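Local atomic coordinates of D-glyceraldehyde dehydrogenase (NADP(+)) (Thermoplasma acidophilum, PDB entry 5IZD), a protein that catalyses the NADP-dependent oxidation of D-glyceraldehyde to (R)-glycerate in the non-phosphorylated Entner-Doudoroff pathway. Residues T222-T227 against I245-G250; K251-V256 against A284-V289. All coordinates share one frame; numbering follows the deposited sequence.

Contact 1 of 2, residues T222-T227 against I245-G250; sequences TMTGST and ILELGG. With NAP (NADP nicotinamide-adenine-dinucleotide phosphate), chain I.
Met223 and Glu247 carry the backbone ladder that zips these two parallel strands together. Met223 N donates to Ile245 O at 2.7 Å, Met223 O accepts from Glu247 N at 3.0 Å, and Glu247 O then takes the N-H of Gly225, the first residue beyond the strand. At that point the chain 222-227 turns toward the cofactor: Ser226 N gives an almost straight bond (177°) to O2A of the NADP diphosphate, 2.7 Å away. Gly225 passes under the same oxygen, where a CB would collide with it. Ser226 also N-caps the helix that follows, its side chain taking a backbone N-H there, and its hydroxyl is bonded to that of Thr229 too.

Between Thr224 and Glu247 a water bridges, donating to Glu247 OE2 and accepting from Thr224 OG1, a hydroxyl also bound to Lys158. The other carboxylate oxygen, OE1, folds back to take the N-H of Gly249 at 3.0 Å, which steadies the rotation of a group that its chi2 of -103° bends away from an extended course. Thr224 CG2 lies against this carboxylate, 3.8 Å from OE2. Past the strand ends, a second water joins Thr227 OG1 to Leu248 O.

The face of Met223 and Leu246 is oily. Met223 bends at chi2, bringing SD within 3.7 Å of Leu248 CD2, and its CE continues to O2A of the diphosphate. Leu246 CD2 packs on Met223 CB, while Leu248 CD2 also reaches Ser226 O.

Strand 220-224, helix 227-236 and strand 243-247 form a beta-alpha-beta unit of the Rossmann-like coenzyme domain of aldehyde dehydrogenases; the turn after the first strand presents the Ser226 N-H to the cofactor phosphate, and the second strand ends in Glu247, the predicted proton acceptor.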
loop_
_atom_site.group_PDB
_atom_site.type_symbol
_atom_site.label_atom_id
_atom_site.label_comp_id
_atom_site.label_asym_id
_atom_site.label_seq_id
_atom_site.Cartn_x
_atom_site.Cartn_y
_atom_site.Cartn_z
ATOM N N THR A 222 3.010 3.647 24.398
ATOM C CA THR A 222 3.014 2.270 23.997
ATOM C C THR A 222 3.158 1.379 25.244
ATOM O O THR A 222 4.115 1.543 26.017
ATOM C CB THR A 222 4.063 1.975 22.909
ATOM O OG1 THR A 222 3.921 0.611 22.495
ATOM C CG2 THR A 222 5.499 2.223 23.327
ATOM N N MET A 223 2.184 0.502 25.482
ATOM C CA MET A 223 2.063 -0.189 26.788
ATOM C C MET A 223 1.511 -1.576 26.596
ATOM O O MET A 223 0.644 -1.799 25.722
ATOM C CB MET A 223 1.168 0.586 27.767
ATOM C CG MET A 223 0.810 -0.146 29.037
ATOM S SD MET A 223 -0.691 -1.136 28.963
ATOM C CE MET A 223 -0.972 -1.633 30.668
ATOM N N THR A 224 1.990 -2.501 27.420
ATOM C CA THR A 224 1.440 -3.839 27.447
ATOM C C THR A 224 1.310 -4.215 28.919
ATOM O O THR A 224 2.180 -3.866 29.690
ATOM C CB THR A 224 2.311 -4.815 26.636
ATOM O OG1 THR A 224 2.307 -4.449 25.250
ATOM C CG2 THR A 224 1.846 -6.268 26.770
ATOM N N GLY A 225 0.210 -4.852 29.290
ATOM C CA GLY A 225 -0.079 -5.280 30.663
ATOM C C GLY A 225 -1.531 -5.588 30.936
ATOM O O GLY A 225 -2.273 -6.054 30.021
ATOM N N SER A 226 -1.987 -5.264 32.130
ATOM C CA SER A 226 -3.305 -5.687 32.565
ATOM C C SER A 226 -4.392 -4.737 32.076
ATOM O O SER A 226 -4.167 -3.581 31.788
ATOM C CB SER A 226 -3.392 -5.757 34.104
ATOM O OG SER A 226 -3.386 -4.413 34.576
ATOM N N THR A 227 -5.605 -5.229 32.100
ATOM C CA THR A 227 -6.737 -4.468 31.580
ATOM C C THR A 227 -6.933 -3.177 32.413
ATOM O O THR A 227 -7.130 -2.109 31.820
ATOM C CB THR A 227 -8.021 -5.292 31.633
ATOM O OG1 THR A 227 -7.763 -6.579 31.087
ATOM C CG2 THR A 227 -9.129 -4.589 30.828
ATOM N N ILE A 245 -1.025 2.949 22.137
ATOM C CA ILE A 245 -0.822 1.584 21.647
ATOM C C ILE A 245 -0.815 0.750 22.909
ATOM O O ILE A 245 0.138 0.897 23.730
ATOM C CB ILE A 245 0.495 1.382 20.898
ATOM C CG1 ILE A 245 0.659 2.333 19.686
ATOM C CG2 ILE A 245 0.627 -0.094 20.480
ATOM C CD1 ILE A 245 2.090 2.383 19.124
ATOM N N LEU A 246 -1.899 0.011 23.141
ATOM C CA LEU A 246 -2.143 -0.718 24.390
ATOM C C LEU A 246 -2.512 -2.137 24.031
ATOM O O LEU A 246 -3.461 -2.364 23.222
ATOM C CB LEU A 246 -3.332 -0.174 25.184
ATOM C CG LEU A 246 -3.349 1.310 25.518
ATOM C CD1 LEU A 246 -4.656 1.678 26.219
ATOM C CD2 LEU A 246 -2.139 1.677 26.334
ATOM N N GLU A 247 -1.844 -3.073 24.683
ATOM C CA GLU A 247 -2.163 -4.473 24.580
ATOM C C GLU A 247 -2.365 -5.081 25.966
ATOM O O GLU A 247 -1.431 -5.057 26.772
ATOM C CB GLU A 247 -1.059 -5.176 23.804
ATOM C CG GLU A 247 -1.492 -6.593 23.366
ATOM C CD GLU A 247 -0.904 -7.722 24.188
ATOM O OE1 GLU A 247 -1.580 -8.206 25.124
ATOM O OE2 GLU A 247 0.258 -8.135 23.883
ATOM N N LEU A 248 -3.595 -5.570 26.232
ATOM C CA LEU A 248 -4.114 -5.771 27.556
ATOM C C LEU A 248 -4.448 -7.256 27.860
ATOM O O LEU A 248 -5.295 -7.541 28.696
ATOM C CB LEU A 248 -5.295 -4.846 27.849
ATOM C CG LEU A 248 -5.024 -3.384 27.561
ATOM C CD1 LEU A 248 -6.261 -2.515 27.816
ATOM C CD2 LEU A 248 -3.865 -2.866 28.369
ATOM N N GLY A 249 -3.815 -8.170 27.102
ATOM C CA GLY A 249 -3.959 -9.607 27.405
ATOM C C GLY A 249 -5.278 -10.113 26.808
ATOM O O GLY A 249 -5.819 -9.445 25.909
ATOM N N GLY A 250 -5.783 -11.251 27.302
ATOM C CA GLY A 250 -6.895 -11.929 26.660
ATOM C C GLY A 250 -7.433 -13.137 27.348
ATOM O O GLY A 250 -7.065 -13.438 28.472
HETATM P PA NAP I . 0.494 -3.916 34.867
HETATM O O1A NAP I . 0.128 -3.330 36.195
HETATM O O2A NAP I . -0.471 -3.730 33.714
HETATM O O5B NAP I . 1.970 -3.351 34.454
HETATM C C5B NAP I . 2.383 -3.022 33.109
HETATM C C4B NAP I . 3.277 -1.767 33.110
HETATM O O4B NAP I . 2.493 -0.608 33.448
HETATM C C3B NAP I . 4.388 -1.824 34.178
HETATM O O3B NAP I . 5.556 -1.110 33.691
HETATM C C2B NAP I . 3.771 -1.098 35.341
HETATM O O2B NAP I . 4.713 -0.660 36.316
HETATM C C1B NAP I . 3.064 0.026 34.633
HETATM N N9A NAP I . 2.014 0.705 35.407
HETATM C C8A NAP I . 1.325 0.254 36.490
HETATM N N7A NAP I . 0.467 1.145 36.939
HETATM C C5A NAP I . 0.602 2.223 36.057
HETATM C C6A NAP I . -0.031 3.465 35.984
HETATM N N6A NAP I . -0.988 3.848 36.838
HETATM N N1A NAP I . 0.330 4.309 34.996
HETATM C C2A NAP I . 1.307 3.942 34.147
HETATM N N3A NAP I . 1.975 2.780 34.156
HETATM C C4A NAP I . 1.553 1.959 35.143
HETATM O O3 NAP I . 0.741 -5.469 35.089
HETATM P PN NAP I . 0.652 -6.364 36.425
HETATM O O1N NAP I . 1.718 -5.930 37.415
HETATM O O2N NAP I . 0.756 -7.823 36.058
HETATM O O5D NAP I . -0.752 -6.058 37.005
HETATM P P2B NAP I . 4.799 -1.473 37.759
HETATM O O1X NAP I . 5.831 -0.712 38.606
HETATM O O2X NAP I . 5.278 -2.822 37.495
HETATM O O3X NAP I . 3.469 -1.449 38.433
HETATM O O HOH W 1 2.641 -6.470 23.229
HETATM O O HOH W 2 -8.040 -6.926 28.527
#

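Contact 2 of 2, residues K251-V256 against A284-V289; sequences KAPFMV and AERLYV
Arg286 meets Lys251 O side-on: NE at 3.0 Å and NH2 at 3.1 Å both donate to this one carbonyl oxygen, which lies in the guanidinium plane. Pro253 covers one face of the same group, its CB 3.9 Å above the plane and over the centre. A bend at chi3 (-101°) swings the guanidinium across to strand 252-256, and NH1 goes on to Tyr288 OH, tilted somewhat from the plane. Leu401 and Ala402 supply further carbonyl partners. An alanine in place of Arg286 would probably strip Lys251 O of both donors, leave the Pro253 ring without its flat neighbour and cost the Tyr288 hydroxyl one of its partners.

The Tyr288 ring offers its edge to Pro253, CE2 lying 3.8 Å from CB, and its hydroxyl is also bonded to Gln373. Lys251 and Glu285 cross at about a right angle, and NZ meets OE1 in a 2.6 Å salt bridge. Glu285 uses its two oxygens to hold the backbone N-H groups of Ile382 and Phe383 as well.

On the face of Phe254 and Leu287 the side chains meet through apolar packing. They run side by side, Phe254 CD1 lying 3.8 Å from Leu287 CD1. Ala284 CB touches the Phe254 ring obliquely at CD2; Leu269 of helix 262-274 packs against all three.

Between the two faces runs a parallel ladder, with Phe254 N bonded to Arg286 O and Tyr288 N to Phe254 O. With every touching residue buried, Glu285 and the carbonyls of Ile377 and Glu380 probably help Lys251 stay charged; this pair ties the strand starts to residues 377-383, while Arg286, met by backbone carbonyls, links them to 401-402.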
loop_
_atom_site.group_PDB
_atom_site.type_symbol
_atom_site.label_atom_id
_atom_site.label_comp_id
_atom_site.label_asym_id
_atom_site.label_seq_id
_atom_site.Cartn_x
_atom_site.Cartn_y
_atom_site.Cartn_z
ATOM N N LYS A 251 -8.349 -13.840 26.652
ATOM C CA LYS A 251 -8.899 -15.052 27.210
ATOM C C LYS A 251 -9.124 -16.013 26.100
ATOM O O LYS A 251 -10.262 -16.332 25.758
ATOM C CB LYS A 251 -10.157 -14.714 27.994
ATOM C CG LYS A 251 -10.817 -15.877 28.743
ATOM C CD LYS A 251 -10.343 -15.942 30.208
ATOM C CE LYS A 251 -10.803 -17.220 30.891
ATOM N NZ LYS A 251 -9.908 -17.483 32.036
ATOM N N ALA A 252 -8.020 -16.503 25.571
ATOM C CA ALA A 252 -8.023 -17.233 24.335
ATOM C C ALA A 252 -8.788 -18.555 24.404
ATOM O O ALA A 252 -8.444 -19.419 25.233
ATOM C CB ALA A 252 -6.596 -17.495 23.895
ATOM N N PRO A 253 -9.839 -18.707 23.559
ATOM C CA PRO A 253 -10.418 -20.034 23.462
ATOM C C PRO A 253 -9.541 -20.981 22.636
ATOM O O PRO A 253 -9.013 -20.588 21.589
ATOM C CB PRO A 253 -11.760 -19.784 22.736
ATOM C CG PRO A 253 -11.491 -18.636 21.810
ATOM C CD PRO A 253 -10.398 -17.790 22.546
ATOM N N PHE A 254 -9.462 -22.223 23.093
ATOM C CA PHE A 254 -8.760 -23.302 22.429
ATOM C C PHE A 254 -9.795 -24.339 21.955
ATOM O O PHE A 254 -10.367 -25.090 22.774
ATOM C CB PHE A 254 -7.770 -23.924 23.406
ATOM C CG PHE A 254 -6.689 -24.735 22.756
ATOM C CD1 PHE A 254 -6.951 -26.017 22.292
ATOM C CD2 PHE A 254 -5.423 -24.214 22.577
ATOM C CE1 PHE A 254 -5.956 -26.770 21.688
ATOM C CE2 PHE A 254 -4.439 -24.950 21.952
ATOM C CZ PHE A 254 -4.699 -26.228 21.507
ATOM N N MET A 255 -9.988 -24.426 20.632
ATOM C CA MET A 255 -11.106 -25.171 20.064
ATOM C C MET A 255 -10.602 -26.384 19.281
ATOM O O MET A 255 -9.794 -26.240 18.375
ATOM C CB MET A 255 -11.903 -24.221 19.138
ATOM C CG MET A 255 -12.608 -23.099 19.902
ATOM S SD MET A 255 -13.141 -21.711 18.847
ATOM C CE MET A 255 -11.554 -20.917 18.569
ATOM N N VAL A 256 -11.088 -27.572 19.600
ATOM C CA VAL A 256 -10.625 -28.813 19.004
ATOM C C VAL A 256 -11.867 -29.504 18.441
ATOM O O VAL A 256 -12.679 -30.073 19.172
ATOM C CB VAL A 256 -9.917 -29.702 20.042
ATOM C CG1 VAL A 256 -9.379 -30.976 19.394
ATOM C CG2 VAL A 256 -8.771 -28.903 20.744
ATOM N N ALA A 284 -3.769 -20.261 26.192
ATOM C CA ALA A 284 -5.014 -21.011 26.207
ATOM C C ALA A 284 -5.612 -20.748 27.575
ATOM O O ALA A 284 -4.979 -21.076 28.641
ATOM C CB ALA A 284 -4.739 -22.504 26.055
ATOM N N GLU A 285 -6.799 -20.128 27.544
ATOM C CA GLU A 285 -7.513 -19.775 28.762
ATOM C C GLU A 285 -8.865 -20.476 28.872
ATOM O O GLU A 285 -9.447 -20.446 29.937
ATOM C CB GLU A 285 -7.686 -18.245 28.849
ATOM C CG GLU A 285 -6.424 -17.442 29.225
ATOM C CD GLU A 285 -6.336 -17.014 30.699
ATOM O OE1 GLU A 285 -7.390 -17.073 31.414
ATOM O OE2 GLU A 285 -5.198 -16.604 31.150
ATOM N N ARG A 286 -9.379 -21.089 27.812
ATOM C CA ARG A 286 -10.664 -21.825 27.872
ATOM C C ARG A 286 -10.571 -22.952 26.879
ATOM O O ARG A 286 -10.233 -22.691 25.746
ATOM C CB ARG A 286 -11.823 -20.982 27.362
ATOM C CG ARG A 286 -11.946 -19.633 27.958
ATOM C CD ARG A 286 -13.095 -18.932 27.341
ATOM N NE ARG A 286 -12.737 -17.954 26.312
ATOM C CZ ARG A 286 -13.563 -17.468 25.413
ATOM N NH1 ARG A 286 -14.804 -17.965 25.299
ATOM N NH2 ARG A 286 -13.127 -16.541 24.601
ATOM N N LEU A 287 -10.922 -24.164 27.268
ATOM C CA LEU A 287 -10.773 -25.330 26.409
ATOM C C LEU A 287 -12.163 -25.836 25.989
ATOM O O LEU A 287 -13.001 -26.105 26.819
ATOM C CB LEU A 287 -9.945 -26.382 27.149
ATOM C CG LEU A 287 -9.666 -27.716 26.485
ATOM C CD1 LEU A 287 -9.076 -27.527 25.109
ATOM C CD2 LEU A 287 -8.722 -28.540 27.330
ATOM N N TYR A 288 -12.389 -25.883 24.671
ATOM C CA TYR A 288 -13.623 -26.359 24.043
ATOM C C TYR A 288 -13.265 -27.545 23.158
ATOM O O TYR A 288 -12.579 -27.358 22.138
ATOM C CB TYR A 288 -14.262 -25.267 23.161
ATOM C CG TYR A 288 -14.670 -24.058 23.951
ATOM C CD1 TYR A 288 -15.794 -24.066 24.725
ATOM C CD2 TYR A 288 -13.911 -22.932 23.942
ATOM C CE1 TYR A 288 -16.191 -22.956 25.430
ATOM C CE2 TYR A 288 -14.289 -21.822 24.632
ATOM C CZ TYR A 288 -15.425 -21.830 25.376
ATOM O OH TYR A 288 -15.708 -20.725 26.156
ATOM N N VAL A 289 -13.742 -28.744 23.532
ATOM C CA VAL A 289 -13.442 -29.943 22.784
ATOM C C VAL A 289 -14.738 -30.627 22.320
ATOM O O VAL A 289 -15.746 -30.734 23.036
ATOM C CB VAL A 289 -12.573 -30.908 23.592
ATOM C CG1 VAL A 289 -12.111 -32.073 22.752
ATOM C CG2 VAL A 289 -11.349 -30.184 24.175
#

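Overall arrangement
The chain runs straight from contact 1 into contact 2: strand 243-247 leads through Gly249 and Gly250 into strand 252-256, and Gly250 O packs against Glu285 CG where the two meet. Both contacts are buried parallel strand pairs, but they belong to different sheets and their centres lie 21 Å apart. Contact 1, near the middle of the chain, borders NADP and mixes waters with backbone bonds. Contact 2 lies farther out, in the seven-stranded sheet, and adds charged side chains and aromatic packing to its backbone ladder. The modified cysteine at position 281, probably catalytic by analogy with its relatives, comes shortly before strand 284-289 in the chain.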